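Local coordinates for protein sucrose 6(F)-phosphate phosphorylase (Thermoanaerobacterium thermosaccharolyticum DSM 571, PDB 6S9V) that belongs to the alpha-amylase family of carbohydrate-active enzymes and is a phosphorylase built around a TIM barrel, at residues 190-201 with 237-247. Sequence-based numbering, arbitrary orientation.
Sequences REFLLEVFKTFS and WAKGQAASYGI
The indole of W237 lies between R190 on one face and CG of its own helix neighbour Q241 on the other, while L193 CD1 meets its edge near the ring plane. R190 runs extended from CG to NE across the indole: CD sits 4.0 Å from the centroid of the six-membered ring, a CH-pi contact, and CZ 4.3 Å from that of the five-membered ring, a cation-pi contact with the guanidinium turned 35° from the indole plane. R190 NE is also hydrogen-bonded to V184 O, which gives the polar end a second hold. L194 CD2 meets both W237 CZ2 (3.8 Å) and the side chain of Q241, bent at chi2, whose CB and OE1 it touches. F197 takes A242 CB over one face, 4.0 Å from its ring centroid, and I247 CD1 obliquely; the ring also reaches L97, V208 and L249 of the barrel strands. With CG anti to its carbonyl carbon (chi1 -64°), Y245 lays one ring face over the backbone of F197 and K198, and K198 CB touches Y245 CE1 at 3.7 Å. A Schellman motif with G246 at C-prime ends helix 230-244; Y245, the residue before G246, accepts a hydrogen bond at its O from S201 OG (2.9 Å). Two neighbouring outer helices of the (beta/alpha)8 barrel, crossing at -34°, are thus joined by apolar and aromatic contacts, with direct polar linkage limited to one hydrogen bond and the arginine's charge held against the five-membered ring of the indole.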
loop_
_atom_site.group_PDB
_atom_site.type_symbol
_atom_site.label_atom_id
_atom_site.label_comp_id
_atom_site.label_asym_id
_atom_site.label_seq_id
_atom_site.Cartn_x
_atom_site.Cartn_y
_atom_site.Cartn_z
ATOM N N ARG A 190 7.648 -9.415 20.278
ATOM C CA ARG A 190 6.954 -10.505 19.602
ATOM C C ARG A 190 5.644 -10.822 20.306
ATOM O O ARG A 190 4.634 -11.089 19.645
ATOM C CB ARG A 190 7.862 -11.728 19.511
ATOM C CG ARG A 190 9.074 -11.421 18.648
ATOM C CD ARG A 190 9.816 -12.628 18.153
ATOM N NE ARG A 190 10.778 -12.205 17.134
ATOM C CZ ARG A 190 11.327 -13.001 16.222
ATOM N NH1 ARG A 190 11.017 -14.291 16.176
ATOM N NH2 ARG A 190 12.187 -12.496 15.346
ATOM N N GLU A 191 5.631 -10.757 21.643
ATOM C CA GLU A 191 4.387 -10.920 22.389
ATOM C C GLU A 191 3.397 -9.819 22.036
ATOM O O GLU A 191 2.195 -10.073 21.881
ATOM C CB GLU A 191 4.672 -10.894 23.894
ATOM C CG GLU A 191 5.412 -12.105 24.435
ATOM C CD GLU A 191 5.790 -11.949 25.902
ATOM O OE1 GLU A 191 5.776 -10.809 26.411
ATOM O OE2 GLU A 191 6.102 -12.968 26.551
ATOM N N PHE A 192 3.888 -8.582 21.935
ATOM C CA PHE A 192 3.052 -7.446 21.556
ATOM C C PHE A 192 2.421 -7.650 20.186
ATOM O O PHE A 192 1.210 -7.474 20.015
ATOM C CB PHE A 192 3.906 -6.177 21.588
ATOM C CG PHE A 192 3.223 -4.952 21.055
ATOM C CD1 PHE A 192 2.252 -4.301 21.801
ATOM C CD2 PHE A 192 3.572 -4.435 19.822
ATOM C CE1 PHE A 192 1.630 -3.164 21.314
ATOM C CE2 PHE A 192 2.956 -3.292 19.333
ATOM C CZ PHE A 192 1.988 -2.661 20.084
ATOM N N LEU A 193 3.226 -8.045 19.197
ATOM C CA LEU A 193 2.697 -8.256 17.857
ATOM C C LEU A 193 1.700 -9.408 17.838
ATOM O O LEU A 193 0.673 -9.334 17.157
ATOM C CB LEU A 193 3.838 -8.511 16.871
ATOM C CG LEU A 193 4.865 -7.386 16.709
ATOM C CD1 LEU A 193 5.960 -7.803 15.744
ATOM C CD2 LEU A 193 4.210 -6.093 16.242
ATOM N N LEU A 194 1.989 -10.487 18.581
ATOM C CA LEU A 194 1.050 -11.601 18.676
ATOM C C LEU A 194 -0.291 -11.155 19.242
ATOM O O LEU A 194 -1.347 -11.630 18.808
ATOM C CB LEU A 194 1.627 -12.711 19.551
ATOM C CG LEU A 194 2.764 -13.563 19.008
ATOM C CD1 LEU A 194 2.965 -14.771 19.916
ATOM C CD2 LEU A 194 2.469 -14.007 17.598
ATOM N N GLU A 195 -0.269 -10.268 20.241
ATOM C CA GLU A 195 -1.511 -9.775 20.819
ATOM C C GLU A 195 -2.314 -8.973 19.803
ATOM O O GLU A 195 -3.547 -8.997 19.836
ATOM C CB GLU A 195 -1.213 -8.918 22.052
ATOM C CG GLU A 195 -2.453 -8.331 22.716
ATOM C CD GLU A 195 -3.454 -9.389 23.141
ATOM O OE1 GLU A 195 -3.031 -10.517 23.475
ATOM O OE2 GLU A 195 -4.671 -9.098 23.114
ATOM N N VAL A 196 -1.641 -8.277 18.884
ATOM C CA VAL A 196 -2.365 -7.544 17.853
ATOM C C VAL A 196 -3.026 -8.511 16.877
ATOM O O VAL A 196 -4.193 -8.335 16.515
ATOM C CB VAL A 196 -1.434 -6.557 17.128
ATOM C CG1 VAL A 196 -2.217 -5.788 16.058
ATOM C CG2 VAL A 196 -0.804 -5.597 18.123
ATOM N N PHE A 197 -2.302 -9.554 16.445
ATOM C CA PHE A 197 -2.912 -10.588 15.609
ATOM C C PHE A 197 -4.164 -11.159 16.271
ATOM O O PHE A 197 -5.196 -11.364 15.613
ATOM C CB PHE A 197 -1.911 -11.716 15.327
ATOM C CG PHE A 197 -0.847 -11.373 14.308
ATOM C CD1 PHE A 197 -1.126 -10.576 13.211
ATOM C CD2 PHE A 197 0.438 -11.878 14.447
ATOM C CE1 PHE A 197 -0.137 -10.273 12.277
ATOM C CE2 PHE A 197 1.427 -11.582 13.522
ATOM C CZ PHE A 197 1.139 -10.786 12.435
ATOM N N LYS A 198 -4.084 -11.447 17.570
ATOM C CA LYS A 198 -5.236 -11.984 18.288
ATOM C C LYS A 198 -6.399 -11.002 18.291
ATOM O O LYS A 198 -7.554 -11.390 18.068
ATOM C CB LYS A 198 -4.816 -12.327 19.716
ATOM C CG LYS A 198 -5.892 -12.950 20.562
ATOM C CD LYS A 198 -5.291 -13.575 21.811
ATOM C CE LYS A 198 -6.332 -14.351 22.598
ATOM N NZ LYS A 198 -7.183 -13.423 23.394
ATOM N N THR A 199 -6.115 -9.727 18.551
ATOM C CA THR A 199 -7.153 -8.699 18.524
ATOM C C THR A 199 -7.774 -8.585 17.137
ATOM O O THR A 199 -9.004 -8.603 16.990
ATOM C CB THR A 199 -6.552 -7.368 18.968
ATOM O OG1 THR A 199 -6.081 -7.495 20.318
ATOM C CG2 THR A 199 -7.584 -6.246 18.880
ATOM N N PHE A 200 -6.931 -8.476 16.105
ATOM C CA PHE A 200 -7.423 -8.396 14.734
ATOM C C PHE A 200 -8.317 -9.586 14.411
ATOM O O PHE A 200 -9.424 -9.428 13.888
ATOM C CB PHE A 200 -6.255 -8.352 13.742
ATOM C CG PHE A 200 -5.535 -7.006 13.660
ATOM C CD1 PHE A 200 -5.815 -5.989 14.549
ATOM C CD2 PHE A 200 -4.579 -6.777 12.675
ATOM C CE1 PHE A 200 -5.160 -4.781 14.464
ATOM C CE2 PHE A 200 -3.920 -5.549 12.580
ATOM C CZ PHE A 200 -4.213 -4.559 13.473
ATOM N N SER A 201 -7.832 -10.794 14.697
ATOM C CA SER A 201 -8.593 -11.998 14.386
ATOM C C SER A 201 -9.923 -12.012 15.124
ATOM O O SER A 201 -10.929 -12.512 14.603
ATOM C CB SER A 201 -7.770 -13.234 14.753
ATOM O OG SER A 201 -8.509 -14.414 14.530
ATOM N N TRP A 237 8.798 -16.149 10.979
ATOM C CA TRP A 237 8.134 -16.173 12.273
ATOM C C TRP A 237 6.761 -15.528 12.189
ATOM O O TRP A 237 5.761 -16.094 12.646
ATOM C CB TRP A 237 8.990 -15.461 13.327
ATOM C CG TRP A 237 8.236 -15.273 14.612
ATOM C CD1 TRP A 237 8.104 -16.177 15.622
ATOM C CD2 TRP A 237 7.502 -14.113 15.016
ATOM N NE1 TRP A 237 7.330 -15.656 16.627
ATOM C CE2 TRP A 237 6.949 -14.389 16.280
ATOM C CE3 TRP A 237 7.257 -12.867 14.430
ATOM C CZ2 TRP A 237 6.164 -13.467 16.967
ATOM C CZ3 TRP A 237 6.483 -11.955 15.112
ATOM C CH2 TRP A 237 5.944 -12.257 16.367
ATOM N N ALA A 238 6.696 -14.329 11.604
ATOM C CA ALA A 238 5.446 -13.587 11.581
ATOM C C ALA A 238 4.393 -14.298 10.741
ATOM O O ALA A 238 3.207 -14.299 11.094
ATOM C CB ALA A 238 5.694 -12.173 11.062
ATOM N N LYS A 239 4.802 -14.894 9.617
ATOM C CA LYS A 239 3.841 -15.570 8.751
ATOM C C LYS A 239 3.181 -16.740 9.474
ATOM O O LYS A 239 1.959 -16.922 9.392
ATOM C CB LYS A 239 4.538 -16.039 7.474
ATOM C CG LYS A 239 3.602 -16.695 6.472
ATOM C CD LYS A 239 4.289 -16.956 5.145
ATOM C CE LYS A 239 3.290 -17.413 4.097
ATOM N NZ LYS A 239 3.911 -18.297 3.075
ATOM N N GLY A 240 3.974 -17.539 10.198
ATOM C CA GLY A 240 3.430 -18.697 10.889
ATOM C C GLY A 240 2.511 -18.326 12.036
ATOM O O GLY A 240 1.502 -18.995 12.280
ATOM N N GLN A 241 2.873 -17.286 12.792
ATOM C CA GLN A 241 2.014 -16.825 13.875
ATOM C C GLN A 241 0.714 -16.243 13.338
ATOM O O GLN A 241 -0.363 -16.505 13.884
ATOM C CB GLN A 241 2.744 -15.782 14.715
ATOM C CG GLN A 241 3.955 -16.308 15.424
ATOM C CD GLN A 241 3.608 -17.336 16.475
ATOM O OE1 GLN A 241 2.583 -17.235 17.146
ATOM N NE2 GLN A 241 4.462 -18.336 16.620
ATOM N N ALA A 242 0.794 -15.428 12.285
ATOM C CA ALA A 242 -0.422 -14.876 11.696
ATOM C C ALA A 242 -1.344 -15.990 11.209
ATOM O O ALA A 242 -2.562 -15.933 11.417
ATOM C CB ALA A 242 -0.066 -13.927 10.550
ATOM N N ALA A 243 -0.779 -17.028 10.589
ATOM C CA ALA A 243 -1.602 -18.134 10.110
ATOM C C ALA A 243 -2.330 -18.825 11.258
ATOM O O ALA A 243 -3.440 -19.334 11.069
ATOM C CB ALA A 243 -0.742 -19.143 9.344
ATOM N N SER A 244 -1.735 -18.842 12.454
ATOM C CA SER A 244 -2.390 -19.454 13.606
ATOM C C SER A 244 -3.710 -18.770 13.940
ATOM O O SER A 244 -4.597 -19.394 14.532
ATOM C CB SER A 244 -1.468 -19.403 14.825
ATOM O OG SER A 244 -0.351 -20.254 14.649
ATOM N N TYR A 245 -3.845 -17.485 13.599
ATOM C CA TYR A 245 -5.069 -16.726 13.825
ATOM C C TYR A 245 -5.892 -16.536 12.554
ATOM O O TYR A 245 -6.784 -15.686 12.533
ATOM C CB TYR A 245 -4.750 -15.352 14.430
ATOM C CG TYR A 245 -4.111 -15.413 15.802
ATOM C CD1 TYR A 245 -4.884 -15.574 16.941
ATOM C CD2 TYR A 245 -2.742 -15.286 15.956
ATOM C CE1 TYR A 245 -4.309 -15.632 18.194
ATOM C CE2 TYR A 245 -2.157 -15.336 17.202
ATOM C CZ TYR A 245 -2.941 -15.508 18.318
ATOM O OH TYR A 245 -2.354 -15.564 19.564
ATOM N N GLY A 246 -5.601 -17.289 11.495
ATOM C CA GLY A 246 -6.359 -17.175 10.263
ATOM C C GLY A 246 -6.041 -15.970 9.412
ATOM O O GLY A 246 -6.890 -15.539 8.623
ATOM N N ILE A 247 -4.850 -15.398 9.551
ATOM C CA ILE A 247 -4.495 -14.148 8.881
ATOM C C ILE A 247 -3.416 -14.411 7.836
ATOM O O ILE A 247 -2.428 -15.102 8.112
ATOM C CB ILE A 247 -4.029 -13.093 9.901
ATOM C CG1 ILE A 247 -5.181 -12.736 10.841
ATOM C CG2 ILE A 247 -3.526 -11.849 9.187
ATOM C CD1 ILE A 247 -4.796 -11.801 11.978
#